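HDLP (histone deacetylase-like protein) (PDB 1C3S) probably acts as a zinc-dependent deacetylase of the histone deacetylase family, and here holds a hydroxamate ligand at its metal. Local coordinates at residues Ala169-Gly174 / Ser189-Pro194; Asp263-Phe268 / Gly295-Tyr300; Leu58-Glu63 / Pro147-Glu152. The protein carries 2 engineered substitutions. One frame throughout, in Å; residues are numbered along the deposited sequence.

Contact 1. Residues Ala169-Gly174 / Ser189-Pro194; sequences AHHCDG and SLHQSP. With ZN (zinc ion), chain B; SHH (octanedioic acid hydroxyamide phenylamide), chain C.
Ala169 and His191 bring their CA atoms within 4.5 Å where the loop leading to helix 173-179 runs over the end of strand 185-192, the two directions 130° apart, and a backbone bond from Gln192 N to Ala169 O (2.6 Å) joins them. The amide of Gln192 adds a weak bond from NE2 to the same oxygen, but its stronger partners are Lys267 N and Leu265 O. Glutamine, long-stemmed with an amide that donates and accepts, can reach loop 263-268 while its NE2 sits over one face of the His170 ring. C2 of the ligand lies over the opposite face, so the imidazole is held flat with ND1 on the zinc at 2.2 Å; Asp168, Asp258 and ligand O1 complete the site. His171 sets its CB over the face of the His191 ring, 3.5 Å from the centroid, and turns the edge of its own ring toward that face, an offset edge-to-face pair. His191 ND1 donates to Gln192 O (3.1 Å) from above the carbonyl plane, which with chi1 of 52° is consistent with the ring keeping its face toward His171. A water bridges His171 N and Gln192 O. Cys172 SG packs on CB of Ser189, a residue small enough for this buried spot. The contact lies within the beta-alpha-beta unit 162-166, 173-179, 185-192, whose last strand bonds to strand 217-222 on one side and, through Leu190, to Asp166 on the other.

Contact 2. Residues Asp263-Phe268 / Gly295-Tyr300; sequences DYLSKF and GGYHPY. With SHH (octanedioic acid hydroxyamide phenylamide), chain C.
Tyr297 meets Asp263 and Leu265 along most of its length, and its hydroxyl ends at the ligand. Its CB lies 3.7 Å from Asp263 OD2. From there chi1 of -47°, with CG anti to the carbonyl carbon, sends the ring past the carboxylate, whose plane stands almost perpendicular to it. CD1 is the ring atom that faces the acid, 3.3 Å from OD1, so the negative group lies at the ring's edge, where it would meet the partly positive C-H rather than an electron-rich face. One face is taken by Leu265: its CD1 methyl sits over the ring centre, the two side chains crossing at about a right angle in a CH-pi contact. CE1 and CZ then approach O2 of the ligand, and OH donates a hydrogen bond to that hydroxamate oxygen; the bond is modelled very short, so its exact length is doubtful.

In histone deacetylases this tyrosine beside the zinc is a hallmark of the active site, and the two loops here form part of the wall of the narrow channel. Aspartate suits this place because one oxygen can bind the other loop while the second binds its own. OD1 accepts from Tyr297 N at 2.7 Å, the donor standing 35° above the carboxylate plane, while OD2 takes Leu265 N at 3.0 Å, nearly along its C-O axis, and so closes an Asx turn. Within the type I turn Asp263-Ser266, the branched, apolar Leu265 can give one methyl to the tyrosine and the other, CD2, to the ligand, 3.4 Å from C10 in its phenyl group.

Contact 3. Residues Leu58-Glu63 / Pro147-Glu152; sequences LLFHTE and PAVGIE
Phe60 supplies the aromatic part of this contact and Ala148 the methyl that meets it. The methyl of Ala148 stands over the centre of the phenyl ring, its CB 3.6 Å from the centroid and only 10° off the normal, a clear CH-pi arrangement. Alanine, with nothing beyond CB, lets the helix come this near to a flat ring. Phe60 offers that face because its CG lies anti to the backbone N (chi1 172°), which turns the ring along the helix toward its earlier residues. Its CD2 in turn covers one face of the neighbouring His61 imidazole.

Aliphatic packing carries on from there. Val149 CG2 lies 4.0 Å from Phe60 CB and touches His61 ND1 at 4.1 Å, so one methyl of this beta-branched residue touches both side chains. One residue earlier in the loop, CB of Leu59 rests 3.9 Å from CB of Glu152, while its CD1 comes up to Val149 O.

One polar side chain takes part through its carbon atoms. Glu152 lays its CG 3.1 Å from Leu59 O, and a bend at chi2 (-61°) turns the chain beyond. Its carboxylate looks to its own helix, where OE1 forms a salt bridge with Arg155; glutamate therefore serves at this partly exposed margin with its methylenes inward.

The loop 58-63, between helices 54-57 and 63-74, thus lies against helix 146-156; Phe60 also touches Ala178 of helix 173-179, while Lys135 binds Phe60 O.

Contacts 1 and 2 meet directly, their centres 14 Å apart, and both contribute to the zinc and ligand site. The side-chain amide of Gln192 joins them: OE1 is 3.1 Å from Lys267 N and NE2 is 3.2 Å from Leu265 O, both probable hydrogen bonds, so that Gln192 ties contact 1 to the loop of contact 2. Both also touch the ligand, contact 1 at its metal-binding end and contact 2 from the hydroxamate to the phenyl group. Contact 3 stands apart, its centre 20 Å from that of contact 1 and 27 Å from that of contact 2. It lies across the chain's centre from contact 2, away from the zinc.

Contact 1. Residues Ala169-Gly174 / Ser189-Pro194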
loop_
_atom_site.group_PDB
_atom_site.type_symbol
_atom_site.label_atom_id
_atom_site.label_comp_id
_atom_site.label_asym_id
_atom_site.label_seq_id
_atom_site.Cartn_x
_atom_site.Cartn_y
_atom_site.Cartn_z
ATOM N N ALA A 169 2.802 0.986 -6.908
ATOM C CA ALA A 169 3.715 1.206 -8.015
ATOM C C ALA A 169 5.107 0.617 -7.828
ATOM O O ALA A 169 5.852 0.506 -8.803
ATOM C CB ALA A 169 3.820 2.693 -8.300
ATOM N N HIS A 170 5.469 0.247 -6.598
ATOM C CA HIS A 170 6.794 -0.337 -6.354
ATOM C C HIS A 170 6.721 -1.754 -5.797
ATOM O O HIS A 170 5.801 -2.094 -5.056
ATOM C CB HIS A 170 7.607 0.484 -5.350
ATOM C CG HIS A 170 7.602 1.946 -5.610
ATOM N ND1 HIS A 170 6.452 2.686 -5.518
ATOM C CD2 HIS A 170 8.634 2.761 -5.925
ATOM C CE1 HIS A 170 6.807 3.925 -5.774
ATOM N NE2 HIS A 170 8.120 4.023 -6.026
ATOM N N HIS A 171 7.728 -2.556 -6.142
ATOM C CA HIS A 171 7.848 -3.933 -5.679
ATOM C C HIS A 171 7.917 -4.002 -4.166
ATOM O O HIS A 171 8.628 -3.248 -3.523
ATOM C CB HIS A 171 9.111 -4.556 -6.275
ATOM C CG HIS A 171 9.487 -5.882 -5.685
ATOM N ND1 HIS A 171 8.666 -6.989 -5.744
ATOM C CD2 HIS A 171 10.623 -6.293 -5.074
ATOM C CE1 HIS A 171 9.279 -8.021 -5.196
ATOM N NE2 HIS A 171 10.467 -7.625 -4.785
ATOM N N CYS A 172 7.175 -4.932 -3.599
ATOM C CA CYS A 172 7.137 -5.134 -2.167
ATOM C C CYS A 172 8.271 -6.042 -1.755
ATOM O O CYS A 172 8.026 -7.095 -1.182
ATOM C CB CYS A 172 5.805 -5.795 -1.818
ATOM S SG CYS A 172 5.459 -7.267 -2.843
ATOM N N ASP A 173 9.509 -5.651 -2.029
ATOM C CA ASP A 173 10.671 -6.491 -1.682
ATOM C C ASP A 173 10.703 -7.013 -0.248
ATOM O O ASP A 173 11.296 -8.069 0.022
ATOM C CB ASP A 173 11.977 -5.751 -1.954
ATOM C CG ASP A 173 12.045 -4.407 -1.247
ATOM O OD1 ASP A 173 13.166 -3.839 -1.197
ATOM O OD2 ASP A 173 10.986 -3.921 -0.762
ATOM N N GLY A 174 10.084 -6.280 0.673
ATOM C CA GLY A 174 10.053 -6.727 2.052
ATOM C C GLY A 174 9.148 -7.930 2.189
ATOM O O GLY A 174 9.476 -8.893 2.871
ATOM N N SER A 189 2.911 -9.211 -7.301
ATOM C CA SER A 189 3.092 -7.773 -7.314
ATOM C C SER A 189 3.263 -7.166 -8.689
ATOM O O SER A 189 4.075 -7.638 -9.487
ATOM C CB SER A 189 4.313 -7.407 -6.445
ATOM O OG SER A 189 4.665 -6.032 -6.548
ATOM N N LEU A 190 2.496 -6.120 -8.971
ATOM C CA LEU A 190 2.655 -5.405 -10.226
ATOM C C LEU A 190 3.367 -4.164 -9.709
ATOM O O LEU A 190 3.003 -3.646 -8.668
ATOM C CB LEU A 190 1.309 -5.015 -10.873
ATOM C CG LEU A 190 0.168 -6.023 -11.088
ATOM C CD1 LEU A 190 -0.527 -5.695 -12.398
ATOM C CD2 LEU A 190 0.668 -7.433 -11.114
ATOM N N HIS A 191 4.384 -3.697 -10.416
ATOM C CA HIS A 191 5.147 -2.529 -9.965
ATOM C C HIS A 191 6.052 -1.987 -11.074
ATOM O O HIS A 191 6.197 -2.609 -12.129
ATOM C CB HIS A 191 6.003 -2.941 -8.768
ATOM C CG HIS A 191 6.839 -4.151 -9.039
ATOM N ND1 HIS A 191 7.837 -4.165 -9.990
ATOM C CD2 HIS A 191 6.766 -5.415 -8.553
ATOM C CE1 HIS A 191 8.344 -5.381 -10.078
ATOM N NE2 HIS A 191 7.711 -6.159 -9.215
ATOM N N GLN A 192 6.647 -0.821 -10.841
ATOM C CA GLN A 192 7.554 -0.251 -11.831
ATOM C C GLN A 192 8.764 -1.166 -11.836
ATOM O O GLN A 192 9.277 -1.527 -10.784
ATOM C CB GLN A 192 7.994 1.161 -11.442
ATOM C CG GLN A 192 6.850 2.136 -11.226
ATOM C CD GLN A 192 7.336 3.447 -10.678
ATOM O OE1 GLN A 192 7.995 4.211 -11.370
ATOM N NE2 GLN A 192 7.040 3.707 -9.416
ATOM N N SER A 193 9.211 -1.549 -13.020
ATOM C CA SER A 193 10.351 -2.431 -13.139
ATOM C C SER A 193 11.537 -1.933 -12.300
ATOM O O SER A 193 11.797 -0.736 -12.201
ATOM C CB SER A 193 10.732 -2.547 -14.610
ATOM O OG SER A 193 11.810 -3.433 -14.790
ATOM N N PRO A 194 12.281 -2.862 -11.690
ATOM C CA PRO A 194 13.432 -2.495 -10.867
ATOM C C PRO A 194 14.543 -1.889 -11.720
ATOM O O PRO A 194 15.457 -1.272 -11.189
ATOM C CB PRO A 194 13.855 -3.835 -10.262
ATOM C CG PRO A 194 12.574 -4.680 -10.373
ATOM C CD PRO A 194 12.152 -4.325 -11.741
HETATM ZN ZN ZN B . 5.044 2.856 -3.890
HETATM O O1 SHH C . 5.852 1.783 -2.633
HETATM O O2 SHH C . 6.517 4.476 -2.260
HETATM N N1 SHH C . 6.989 2.302 -1.992
HETATM C C1 SHH C . 7.348 3.606 -2.219
HETATM C C2 SHH C . 8.729 3.851 -2.589
HETATM C C3 SHH C . 9.519 4.657 -1.568
HETATM C C4 SHH C . 10.957 4.832 -2.006
HETATM C C5 SHH C . 11.089 6.114 -2.792
HETATM C C6 SHH C . 12.535 6.524 -2.606
HETATM C C7 SHH C . 12.997 7.429 -3.727
HETATM C C8 SHH C . 13.217 8.816 -3.199
HETATM O O3 SHH C . 13.986 9.112 -2.298
HETATM N N2 SHH C . 12.474 9.720 -3.868
HETATM C C9 SHH C . 12.106 11.158 -3.578
HETATM C C10 SHH C . 11.298 11.815 -4.571
HETATM C C11 SHH C . 10.896 13.214 -4.384
HETATM C C12 SHH C . 11.302 13.961 -3.239
HETATM C C13 SHH C . 12.144 13.275 -2.247
HETATM C C14 SHH C . 12.550 11.857 -2.394
HETATM O O HOH W 1 9.832 -1.406 -8.152
#

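Contact 2. Residues Asp263-Phe268 / Gly295-Tyr300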
loop_
_atom_site.group_PDB
_atom_site.type_symbol
_atom_site.label_atom_id
_atom_site.label_comp_id
_atom_site.label_asym_id
_atom_site.label_seq_id
_atom_site.Cartn_x
_atom_site.Cartn_y
_atom_site.Cartn_z
ATOM N N ASP A 263 1.012 11.301 -9.244
ATOM C CA ASP A 263 2.015 10.989 -8.233
ATOM C C ASP A 263 3.391 10.925 -8.862
ATOM O O ASP A 263 3.639 10.125 -9.755
ATOM C CB ASP A 263 1.667 9.670 -7.536
ATOM C CG ASP A 263 2.445 9.465 -6.241
ATOM O OD1 ASP A 263 1.825 9.030 -5.249
ATOM O OD2 ASP A 263 3.672 9.719 -6.208
ATOM N N TYR A 264 4.284 11.779 -8.372
ATOM C CA TYR A 264 5.634 11.865 -8.896
ATOM C C TYR A 264 6.523 10.668 -8.640
ATOM O O TYR A 264 7.411 10.392 -9.446
ATOM C CB TYR A 264 6.322 13.128 -8.395
ATOM C CG TYR A 264 5.668 14.399 -8.877
ATOM C CD1 TYR A 264 4.752 15.080 -8.077
ATOM C CD2 TYR A 264 5.937 14.906 -10.151
ATOM C CE1 TYR A 264 4.121 16.237 -8.527
ATOM C CE2 TYR A 264 5.312 16.063 -10.617
ATOM C CZ TYR A 264 4.406 16.728 -9.799
ATOM O OH TYR A 264 3.796 17.892 -10.240
ATOM N N LEU A 265 6.297 9.959 -7.533
ATOM C CA LEU A 265 7.100 8.771 -7.223
ATOM C C LEU A 265 6.724 7.554 -8.058
ATOM O O LEU A 265 7.017 6.423 -7.688
ATOM C CB LEU A 265 7.014 8.424 -5.731
ATOM C CG LEU A 265 7.902 9.301 -4.849
ATOM C CD1 LEU A 265 7.751 8.952 -3.388
ATOM C CD2 LEU A 265 9.340 9.083 -5.288
ATOM N N SER A 266 6.080 7.805 -9.191
ATOM C CA SER A 266 5.688 6.752 -10.104
ATOM C C SER A 266 5.713 7.292 -11.506
ATOM O O SER A 266 5.397 8.455 -11.725
ATOM C CB SER A 266 4.283 6.270 -9.788
ATOM O OG SER A 266 3.693 5.647 -10.923
ATOM N N LYS A 267 6.073 6.447 -12.459
ATOM C CA LYS A 267 6.109 6.863 -13.852
ATOM C C LYS A 267 4.903 6.363 -14.646
ATOM O O LYS A 267 4.877 6.460 -15.878
ATOM C CB LYS A 267 7.398 6.379 -14.494
ATOM C CG LYS A 267 8.632 7.015 -13.888
ATOM C CD LYS A 267 8.651 8.509 -14.119
ATOM C CE LYS A 267 9.882 9.112 -13.465
ATOM N NZ LYS A 267 10.025 10.567 -13.771
ATOM N N PHE A 268 3.914 5.832 -13.924
ATOM C CA PHE A 268 2.669 5.325 -14.501
ATOM C C PHE A 268 1.679 6.468 -14.685
ATOM O O PHE A 268 1.636 7.393 -13.884
ATOM C CB PHE A 268 2.038 4.284 -13.577
ATOM C CG PHE A 268 2.801 2.996 -13.483
ATOM C CD1 PHE A 268 2.417 2.020 -12.562
ATOM C CD2 PHE A 268 3.863 2.720 -14.353
ATOM C CE1 PHE A 268 3.069 0.778 -12.510
ATOM C CE2 PHE A 268 4.518 1.492 -14.306
ATOM C CZ PHE A 268 4.116 0.517 -13.380
ATOM N N GLY A 295 1.872 3.253 -0.629
ATOM C CA GLY A 295 2.468 4.495 -1.085
ATOM C C GLY A 295 1.469 5.429 -1.729
ATOM O O GLY A 295 0.483 4.991 -2.319
ATOM N N GLY A 296 1.732 6.726 -1.615
ATOM C CA GLY A 296 0.850 7.722 -2.191
ATOM C C GLY A 296 1.408 9.056 -1.762
ATOM O O GLY A 296 1.470 9.333 -0.563
ATOM N N TYR A 297 1.792 9.902 -2.713
ATOM C CA TYR A 297 2.409 11.154 -2.319
ATOM C C TYR A 297 1.725 12.430 -2.763
ATOM O O TYR A 297 2.114 13.525 -2.350
ATOM C CB TYR A 297 3.860 11.116 -2.756
ATOM C CG TYR A 297 4.476 9.805 -2.346
ATOM C CD1 TYR A 297 4.290 8.648 -3.113
ATOM C CD2 TYR A 297 5.117 9.683 -1.112
ATOM C CE1 TYR A 297 4.717 7.407 -2.654
ATOM C CE2 TYR A 297 5.541 8.466 -0.647
ATOM C CZ TYR A 297 5.337 7.323 -1.404
ATOM O OH TYR A 297 5.687 6.114 -0.850
ATOM N N HIS A 298 0.708 12.294 -3.597
ATOM C CA HIS A 298 -0.025 13.463 -4.034
ATOM C C HIS A 298 -1.292 13.516 -3.183
ATOM O O HIS A 298 -2.166 12.652 -3.291
ATOM C CB HIS A 298 -0.424 13.362 -5.492
ATOM C CG HIS A 298 -0.988 14.630 -6.025
ATOM N ND1 HIS A 298 -0.195 15.650 -6.503
ATOM C CD2 HIS A 298 -2.255 15.098 -6.045
ATOM C CE1 HIS A 298 -0.951 16.691 -6.798
ATOM N NE2 HIS A 298 -2.204 16.384 -6.527
ATOM N N PRO A 299 -1.426 14.554 -2.349
ATOM C CA PRO A 299 -2.607 14.677 -1.486
ATOM C C PRO A 299 -3.959 14.526 -2.204
ATOM O O PRO A 299 -4.856 13.838 -1.697
ATOM C CB PRO A 299 -2.407 16.051 -0.846
ATOM C CG PRO A 299 -1.588 16.801 -1.927
ATOM C CD PRO A 299 -0.557 15.733 -2.189
ATOM N N TYR A 300 -4.091 15.146 -3.377
ATOM C CA TYR A 300 -5.327 15.100 -4.161
ATOM C C TYR A 300 -5.670 13.715 -4.716
ATOM O O TYR A 300 -6.815 13.277 -4.652
ATOM C CB TYR A 300 -5.239 16.084 -5.343
ATOM C CG TYR A 300 -5.129 17.562 -4.988
ATOM C CD1 TYR A 300 -4.446 17.985 -3.839
ATOM C CD2 TYR A 300 -5.612 18.545 -5.865
ATOM C CE1 TYR A 300 -4.238 19.343 -3.577
ATOM C CE2 TYR A 300 -5.406 19.908 -5.611
ATOM C CZ TYR A 300 -4.713 20.291 -4.469
ATOM O OH TYR A 300 -4.448 21.618 -4.247
HETATM O O1 SHH C . 5.852 1.783 -2.633
HETATM O O2 SHH C . 6.517 4.476 -2.260
HETATM N N1 SHH C . 6.989 2.302 -1.992
HETATM C C1 SHH C . 7.348 3.606 -2.219
HETATM C C2 SHH C . 8.729 3.851 -2.589
HETATM C C3 SHH C . 9.519 4.657 -1.568
HETATM C C4 SHH C . 10.957 4.832 -2.006
HETATM C C5 SHH C . 11.089 6.114 -2.792
HETATM C C6 SHH C . 12.535 6.524 -2.606
HETATM C C7 SHH C . 12.997 7.429 -3.727
HETATM C C8 SHH C . 13.217 8.816 -3.199
HETATM O O3 SHH C . 13.986 9.112 -2.298
HETATM N N2 SHH C . 12.474 9.720 -3.868
HETATM C C9 SHH C . 12.106 11.158 -3.578
HETATM C C10 SHH C . 11.298 11.815 -4.571
HETATM C C11 SHH C . 10.896 13.214 -4.384
HETATM C C12 SHH C . 11.302 13.961 -3.239
HETATM C C13 SHH C . 12.144 13.275 -2.247
HETATM C C14 SHH C . 12.550 11.857 -2.394
#

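Contact 3. Residues Leu58-Glu63 / Pro147-Glu152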
loop_
_atom_site.group_PDB
_atom_site.type_symbol
_atom_site.label_atom_id
_atom_site.label_comp_id
_atom_site.label_asym_id
_atom_site.label_seq_id
_atom_site.Cartn_x
_atom_site.Cartn_y
_atom_site.Cartn_z
ATOM N N LEU A 58 6.767 -8.875 16.657
ATOM C CA LEU A 58 7.721 -9.960 16.705
ATOM C C LEU A 58 7.290 -11.174 15.927
ATOM O O LEU A 58 8.043 -12.141 15.849
ATOM C CB LEU A 58 8.009 -10.329 18.145
ATOM C CG LEU A 58 8.717 -9.158 18.811
ATOM C CD1 LEU A 58 9.061 -9.544 20.214
ATOM C CD2 LEU A 58 9.986 -8.801 18.044
ATOM N N LEU A 59 6.081 -11.138 15.368
ATOM C CA LEU A 59 5.599 -12.246 14.547
ATOM C C LEU A 59 6.411 -12.214 13.245
ATOM O O LEU A 59 6.295 -13.118 12.423
ATOM C CB LEU A 59 4.096 -12.098 14.221
ATOM C CG LEU A 59 3.010 -12.219 15.310
ATOM C CD1 LEU A 59 1.686 -11.691 14.804
ATOM C CD2 LEU A 59 2.869 -13.676 15.745
ATOM N N PHE A 60 7.222 -11.159 13.074
ATOM C CA PHE A 60 8.082 -10.982 11.893
ATOM C C PHE A 60 9.439 -10.305 12.185
ATOM O O PHE A 60 10.500 -10.837 11.845
ATOM C CB PHE A 60 7.352 -10.178 10.807
ATOM C CG PHE A 60 8.233 -9.782 9.643
ATOM C CD1 PHE A 60 8.862 -10.748 8.860
ATOM C CD2 PHE A 60 8.443 -8.431 9.333
ATOM C CE1 PHE A 60 9.685 -10.374 7.783
ATOM C CE2 PHE A 60 9.263 -8.054 8.263
ATOM C CZ PHE A 60 9.883 -9.026 7.490
ATOM N N HIS A 61 9.401 -9.131 12.801
ATOM C CA HIS A 61 10.622 -8.400 13.111
ATOM C C HIS A 61 11.397 -8.923 14.321
ATOM O O HIS A 61 10.813 -9.399 15.294
ATOM C CB HIS A 61 10.312 -6.918 13.313
ATOM C CG HIS A 61 9.920 -6.202 12.057
ATOM N ND1 HIS A 61 8.625 -5.813 11.790
ATOM C CD2 HIS A 61 10.661 -5.786 11.003
ATOM C CE1 HIS A 61 8.585 -5.185 10.629
ATOM N NE2 HIS A 61 9.807 -5.156 10.132
ATOM N N THR A 62 12.720 -8.815 14.254
ATOM C CA THR A 62 13.609 -9.263 15.334
ATOM C C THR A 62 13.665 -8.238 16.464
ATOM O O THR A 62 13.649 -7.037 16.222
ATOM C CB THR A 62 15.037 -9.481 14.806
ATOM O OG1 THR A 62 15.604 -8.224 14.418
ATOM C CG2 THR A 62 15.008 -10.393 13.593
ATOM N N GLU A 63 13.743 -8.710 17.701
ATOM C CA GLU A 63 13.774 -7.811 18.856
ATOM C C GLU A 63 14.777 -6.672 18.788
ATOM O O GLU A 63 14.432 -5.517 19.014
ATOM C CB GLU A 63 14.072 -8.584 20.125
ATOM C CG GLU A 63 13.016 -9.538 20.561
ATOM C CD GLU A 63 13.352 -10.116 21.919
ATOM O OE1 GLU A 63 13.524 -9.307 22.872
ATOM O OE2 GLU A 63 13.449 -11.364 22.017
ATOM N N PRO A 147 2.262 -5.676 6.349
ATOM C CA PRO A 147 1.805 -6.820 5.565
ATOM C C PRO A 147 2.407 -8.137 6.075
ATOM O O PRO A 147 1.686 -9.107 6.300
ATOM C CB PRO A 147 2.294 -6.475 4.168
ATOM C CG PRO A 147 2.172 -4.987 4.165
ATOM C CD PRO A 147 2.893 -4.699 5.449
ATOM N N ALA A 148 3.720 -8.181 6.265
ATOM C CA ALA A 148 4.351 -9.400 6.742
ATOM C C ALA A 148 3.796 -9.735 8.097
ATOM O O ALA A 148 3.332 -10.845 8.317
ATOM C CB ALA A 148 5.872 -9.240 6.819
ATOM N N VAL A 149 3.859 -8.778 9.013
ATOM C CA VAL A 149 3.334 -8.976 10.363
ATOM C C VAL A 149 1.898 -9.494 10.315
ATOM O O VAL A 149 1.511 -10.353 11.114
ATOM C CB VAL A 149 3.334 -7.665 11.170
ATOM C CG1 VAL A 149 2.585 -7.864 12.472
ATOM C CG2 VAL A 149 4.761 -7.203 11.433
ATOM N N GLY A 150 1.113 -8.957 9.388
ATOM C CA GLY A 150 -0.268 -9.374 9.250
ATOM C C GLY A 150 -0.345 -10.815 8.797
ATOM O O GLY A 150 -1.031 -11.639 9.401
ATOM N N ILE A 151 0.381 -11.120 7.727
ATOM C CA ILE A 151 0.417 -12.463 7.173
ATOM C C ILE A 151 0.826 -13.494 8.229
ATOM O O ILE A 151 0.184 -14.529 8.356
ATOM C CB ILE A 151 1.373 -12.507 5.964
ATOM C CG1 ILE A 151 0.823 -11.596 4.859
ATOM C CG2 ILE A 151 1.525 -13.931 5.453
ATOM C CD1 ILE A 151 1.744 -11.398 3.685
ATOM N N GLU A 152 1.881 -13.214 8.989
ATOM C CA GLU A 152 2.324 -14.142 10.025
ATOM C C GLU A 152 1.225 -14.314 11.058
ATOM O O GLU A 152 1.087 -15.374 11.671
ATOM C CB GLU A 152 3.601 -13.631 10.707
ATOM C CG GLU A 152 4.813 -13.674 9.809
ATOM C CD GLU A 152 5.152 -15.090 9.328
ATOM O OE1 GLU A 152 6.012 -15.211 8.442
ATOM O OE2 GLU A 152 4.586 -16.081 9.830
#